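Local coordinates for Ycf54 protein (PDB 3HZE) that is of unknown function here but probably assists the oxidative cyclase step of chlorophyll biosynthesis, at residues T3-L14 and C61-N72. Residues are numbered along the deposited sequence; the frame is centred on the assembly and turned at random.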
loop_
_atom_site.group_PDB
_atom_site.type_symbol
_atom_site.label_atom_id
_atom_site.label_comp_id
_atom_site.label_asym_id
_atom_site.label_seq_id
_atom_site.Cartn_x
_atom_site.Cartn_y
_atom_site.Cartn_z
ATOM N N THR A 3 7.584 -11.528 2.914
ATOM C CA THR A 3 6.172 -11.316 3.171
ATOM C C THR A 3 5.884 -9.823 3.077
ATOM O O THR A 3 6.573 -9.011 3.694
ATOM C CB THR A 3 5.771 -11.794 4.575
ATOM O OG1 THR A 3 6.033 -13.198 4.696
ATOM C CG2 THR A 3 4.288 -11.527 4.821
ATOM N N TYR A 4 4.865 -9.471 2.304
ATOM C CA TYR A 4 4.483 -8.078 2.122
ATOM C C TYR A 4 3.125 -7.815 2.761
ATOM O O TYR A 4 2.159 -8.528 2.491
ATOM C CB TYR A 4 4.415 -7.764 0.630
ATOM C CG TYR A 4 5.753 -7.856 -0.049
ATOM C CD1 TYR A 4 6.580 -6.742 -0.143
ATOM C CD2 TYR A 4 6.218 -9.069 -0.559
ATOM C CE1 TYR A 4 7.839 -6.825 -0.725
ATOM C CE2 TYR A 4 7.488 -9.164 -1.148
ATOM C CZ TYR A 4 8.288 -8.037 -1.225
ATOM O OH TYR A 4 9.535 -8.109 -1.809
ATOM N N TYR A 5 3.056 -6.793 3.604
ATOM C CA TYR A 5 1.807 -6.429 4.266
ATOM C C TYR A 5 1.298 -5.180 3.560
ATOM O O TYR A 5 2.093 -4.389 3.044
ATOM C CB TYR A 5 2.068 -6.140 5.743
ATOM C CG TYR A 5 2.728 -7.295 6.457
ATOM C CD1 TYR A 5 1.971 -8.348 6.967
ATOM C CD2 TYR A 5 4.115 -7.363 6.579
ATOM C CE1 TYR A 5 2.582 -9.446 7.584
ATOM C CE2 TYR A 5 4.740 -8.457 7.189
ATOM C CZ TYR A 5 3.964 -9.495 7.690
ATOM O OH TYR A 5 4.574 -10.576 8.293
ATOM N N TYR A 6 -0.014 -4.980 3.529
ATOM C CA TYR A 6 -0.522 -3.813 2.820
ATOM C C TYR A 6 -1.889 -3.337 3.263
ATOM O O TYR A 6 -2.673 -4.098 3.824
ATOM C CB TYR A 6 -0.606 -4.137 1.325
ATOM C CG TYR A 6 -1.676 -5.172 1.016
ATOM C CD1 TYR A 6 -3.018 -4.812 0.909
ATOM C CD2 TYR A 6 -1.350 -6.524 0.905
ATOM C CE1 TYR A 6 -4.014 -5.781 0.702
ATOM C CE2 TYR A 6 -2.331 -7.493 0.698
ATOM C CZ TYR A 6 -3.659 -7.115 0.599
ATOM O OH TYR A 6 -4.620 -8.077 0.401
ATOM N N ILE A 7 -2.166 -2.063 3.010
ATOM C CA ILE A 7 -3.489 -1.528 3.260
ATOM C C ILE A 7 -3.940 -1.159 1.844
ATOM O O ILE A 7 -3.123 -0.768 1.007
ATOM C CB ILE A 7 -3.511 -0.265 4.151
ATOM C CG1 ILE A 7 -2.556 0.794 3.607
ATOM C CG2 ILE A 7 -3.226 -0.650 5.597
ATOM C CD1 ILE A 7 -2.855 2.194 4.121
ATOM N N LEU A 8 -5.224 -1.315 1.566
ATOM C CA LEU A 8 -5.749 -0.997 0.250
ATOM C C LEU A 8 -6.929 -0.043 0.390
ATOM O O LEU A 8 -7.776 -0.239 1.249
ATOM C CB LEU A 8 -6.204 -2.287 -0.445
ATOM C CG LEU A 8 -6.908 -2.192 -1.798
ATOM C CD1 LEU A 8 -5.923 -1.716 -2.869
ATOM C CD2 LEU A 8 -7.467 -3.576 -2.159
ATOM N N ALA A 9 -6.975 0.996 -0.437
ATOM C CA ALA A 9 -8.085 1.947 -0.386
ATOM C C ALA A 9 -8.234 2.669 -1.715
ATOM O O ALA A 9 -7.315 2.672 -2.544
ATOM C CB ALA A 9 -7.860 2.964 0.731
ATOM N N SER A 10 -9.385 3.305 -1.908
ATOM C CA SER A 10 -9.630 4.042 -3.139
ATOM C C SER A 10 -8.718 5.264 -3.142
ATOM O O SER A 10 -8.354 5.778 -2.080
ATOM C CB SER A 10 -11.095 4.490 -3.205
ATOM O OG SER A 10 -11.376 5.441 -2.193
ATOM N N LYS A 11 -8.339 5.722 -4.329
ATOM C CA LYS A 11 -7.486 6.891 -4.430
ATOM C C LYS A 11 -8.286 8.084 -3.920
ATOM O O LYS A 11 -7.732 9.050 -3.387
ATOM C CB LYS A 11 -7.052 7.118 -5.884
ATOM C CG LYS A 11 -6.464 5.870 -6.529
ATOM C CD LYS A 11 -5.235 6.162 -7.384
ATOM C CE LYS A 11 -5.532 7.114 -8.521
ATOM N NZ LYS A 11 -4.362 7.257 -9.437
ATOM N N LYS A 12 -9.601 8.002 -4.079
ATOM C CA LYS A 12 -10.489 9.070 -3.626
ATOM C C LYS A 12 -10.333 9.250 -2.111
ATOM O O LYS A 12 -10.133 10.366 -1.625
ATOM C CB LYS A 12 -11.944 8.724 -3.968
ATOM C CG LYS A 12 -12.944 9.821 -3.621
ATOM C CD LYS A 12 -14.376 9.332 -3.826
ATOM C CE LYS A 12 -15.399 10.391 -3.431
ATOM N NZ LYS A 12 -15.352 11.568 -4.340
ATOM N N PHE A 13 -10.411 8.152 -1.367
ATOM C CA PHE A 13 -10.263 8.224 0.084
ATOM C C PHE A 13 -8.867 8.714 0.486
ATOM O O PHE A 13 -8.722 9.503 1.419
ATOM C CB PHE A 13 -10.536 6.855 0.715
ATOM C CG PHE A 13 -10.248 6.795 2.195
ATOM C CD1 PHE A 13 -9.064 6.235 2.662
ATOM C CD2 PHE A 13 -11.159 7.299 3.120
ATOM C CE1 PHE A 13 -8.789 6.176 4.031
ATOM C CE2 PHE A 13 -10.896 7.248 4.490
ATOM C CZ PHE A 13 -9.709 6.683 4.946
ATOM N N LEU A 14 -7.851 8.248 -0.229
ATOM C CA LEU A 14 -6.461 8.618 0.048
ATOM C C LEU A 14 -6.053 10.002 -0.472
ATOM O O LEU A 14 -4.878 10.374 -0.396
ATOM C CB LEU A 14 -5.513 7.560 -0.538
ATOM C CG LEU A 14 -5.602 6.165 0.088
ATOM C CD1 LEU A 14 -4.726 5.179 -0.680
ATOM C CD2 LEU A 14 -5.174 6.245 1.545
ATOM N N CYS A 61 -13.145 -2.911 -2.703
ATOM C CA CYS A 61 -12.487 -1.614 -2.800
ATOM C C CYS A 61 -12.870 -0.816 -4.039
ATOM O O CYS A 61 -12.730 -1.296 -5.158
ATOM C CB CYS A 61 -10.965 -1.795 -2.758
ATOM S SG CYS A 61 -10.042 -0.236 -2.680
ATOM N N PRO A 62 -13.374 0.416 -3.848
ATOM C CA PRO A 62 -13.765 1.267 -4.975
ATOM C C PRO A 62 -12.539 1.605 -5.830
ATOM O O PRO A 62 -11.448 1.835 -5.297
ATOM C CB PRO A 62 -14.356 2.500 -4.288
ATOM C CG PRO A 62 -14.905 1.946 -3.003
ATOM C CD PRO A 62 -13.799 1.006 -2.565
ATOM N N GLN A 63 -12.725 1.641 -7.145
ATOM C CA GLN A 63 -11.640 1.928 -8.078
ATOM C C GLN A 63 -11.732 3.331 -8.675
ATOM O O GLN A 63 -12.818 3.903 -8.780
ATOM C CB GLN A 63 -11.645 0.902 -9.222
ATOM C CG GLN A 63 -10.967 -0.439 -8.919
ATOM C CD GLN A 63 -11.658 -1.239 -7.831
ATOM O OE1 GLN A 63 -12.886 -1.340 -7.809
ATOM N NE2 GLN A 63 -10.869 -1.832 -6.931
ATOM N N PRO A 64 -10.587 3.909 -9.068
ATOM C CA PRO A 64 -9.246 3.328 -8.981
ATOM C C PRO A 64 -8.767 3.278 -7.533
ATOM O O PRO A 64 -9.152 4.109 -6.710
ATOM C CB PRO A 64 -8.412 4.274 -9.831
ATOM C CG PRO A 64 -9.082 5.588 -9.591
ATOM C CD PRO A 64 -10.536 5.222 -9.731
ATOM N N ALA A 65 -7.922 2.302 -7.224
ATOM C CA ALA A 65 -7.424 2.156 -5.867
ATOM C C ALA A 65 -5.912 2.259 -5.795
ATOM O O ALA A 65 -5.226 2.351 -6.815
ATOM C CB ALA A 65 -7.877 0.826 -5.299
ATOM N N ALA A 66 -5.399 2.255 -4.574
ATOM C CA ALA A 66 -3.968 2.320 -4.358
ATOM C C ALA A 66 -3.647 1.523 -3.105
ATOM O O ALA A 66 -4.467 1.421 -2.194
ATOM C CB ALA A 66 -3.517 3.763 -4.188
ATOM N N ALA A 67 -2.451 0.956 -3.064
ATOM C CA ALA A 67 -2.039 0.197 -1.908
ATOM C C ALA A 67 -0.781 0.796 -1.313
ATOM O O ALA A 67 0.006 1.427 -2.013
ATOM C CB ALA A 67 -1.769 -1.255 -2.301
ATOM N N ILE A 68 -0.620 0.633 -0.007
ATOM C CA ILE A 68 0.610 1.062 0.643
ATOM C C ILE A 68 1.137 -0.296 1.079
ATOM O O ILE A 68 0.479 -1.001 1.840
ATOM C CB ILE A 68 0.374 1.961 1.867
ATOM C CG1 ILE A 68 -0.004 3.374 1.415
ATOM C CG2 ILE A 68 1.656 2.051 2.694
ATOM C CD1 ILE A 68 -1.369 3.503 0.794
ATOM N N ILE A 69 2.298 -0.676 0.558
ATOM C CA ILE A 69 2.882 -1.972 0.861
ATOM C C ILE A 69 4.172 -1.826 1.656
ATOM O O ILE A 69 4.945 -0.894 1.426
ATOM C CB ILE A 69 3.154 -2.736 -0.454
ATOM C CG1 ILE A 69 1.865 -2.790 -1.281
ATOM C CG2 ILE A 69 3.650 -4.150 -0.159
ATOM C CD1 ILE A 69 2.044 -3.377 -2.669
ATOM N N SER A 70 4.402 -2.746 2.590
ATOM C CA SER A 70 5.604 -2.699 3.414
ATOM C C SER A 70 5.963 -4.064 3.986
ATOM O O SER A 70 5.090 -4.899 4.223
ATOM C CB SER A 70 5.415 -1.713 4.572
ATOM O OG SER A 70 6.566 -1.684 5.409
ATOM N N THR A 71 7.250 -4.294 4.209
ATOM C CA THR A 71 7.660 -5.560 4.794
ATOM C C THR A 71 7.633 -5.438 6.316
ATOM O O THR A 71 7.927 -6.396 7.034
ATOM C CB THR A 71 9.057 -5.978 4.318
ATOM O OG1 THR A 71 9.955 -4.869 4.432
ATOM C CG2 THR A 71 8.997 -6.442 2.865
ATOM N N ASN A 72 7.278 -4.247 6.800
ATOM C CA ASN A 72 7.164 -3.989 8.237
ATOM C C ASN A 72 5.673 -4.070 8.569
ATOM O O ASN A 72 4.914 -3.143 8.280
ATOM C CB ASN A 72 7.684 -2.589 8.575
ATOM C CG ASN A 72 7.594 -2.273 10.064
ATOM O OD1 ASN A 72 6.587 -2.565 10.709
ATOM N ND2 ASN A 72 8.647 -1.670 10.611
HETATM O O HOH W 1 8.199 -8.912 6.042
HETATM O O HOH W 2 -10.873 6.283 -6.301
#
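Tyr-5, Ile-7 and Ala-9 each exchange a pair of backbone hydrogen bonds with Ser-70, Ile-68 and Ala-66, respectively, setting strands 3-10 and 65-70 antiparallel at 157°. Beyond the last pair, Lys-11 N reaches Pro-64 O at 3.0 Å, while at the other end a water donates to both Thr-3 O and Thr-71 O. On one face Ile-7 and Ile-68 run alongside each other, CG1 of Ile-7 3.6 Å from CB of Ile-68, and the Leu-14 and Ile-68 side chains pass in opposite senses, their CD1 methyls touching. The Tyr-5 ring presents its edge to Thr-71 O, 3.8 Å from CE2. Strands 3-10 and 65-70 are the two central strands of a four-stranded antiparallel sheet of order 2-3-1-4, and helix 73-83 packs on this face through Leu-79. On the other face, Leu-8 has CG anti to its own N (chi1 175°), which brings CG to 3.8 Å from Cys-61 SG. Its CD1 lies 4.0 Å from Ala-65 CB. Replacing Leu-8 with alanine would probably open a gap beside Cys-61 and Ala-65, though SG would still touch the strand backbone. Two residues earlier, Tyr-6 CB meets Ile-69 CG1 at 3.8 Å, while its hydroxyl is hydrogen-bonded to Gln-57 OE1.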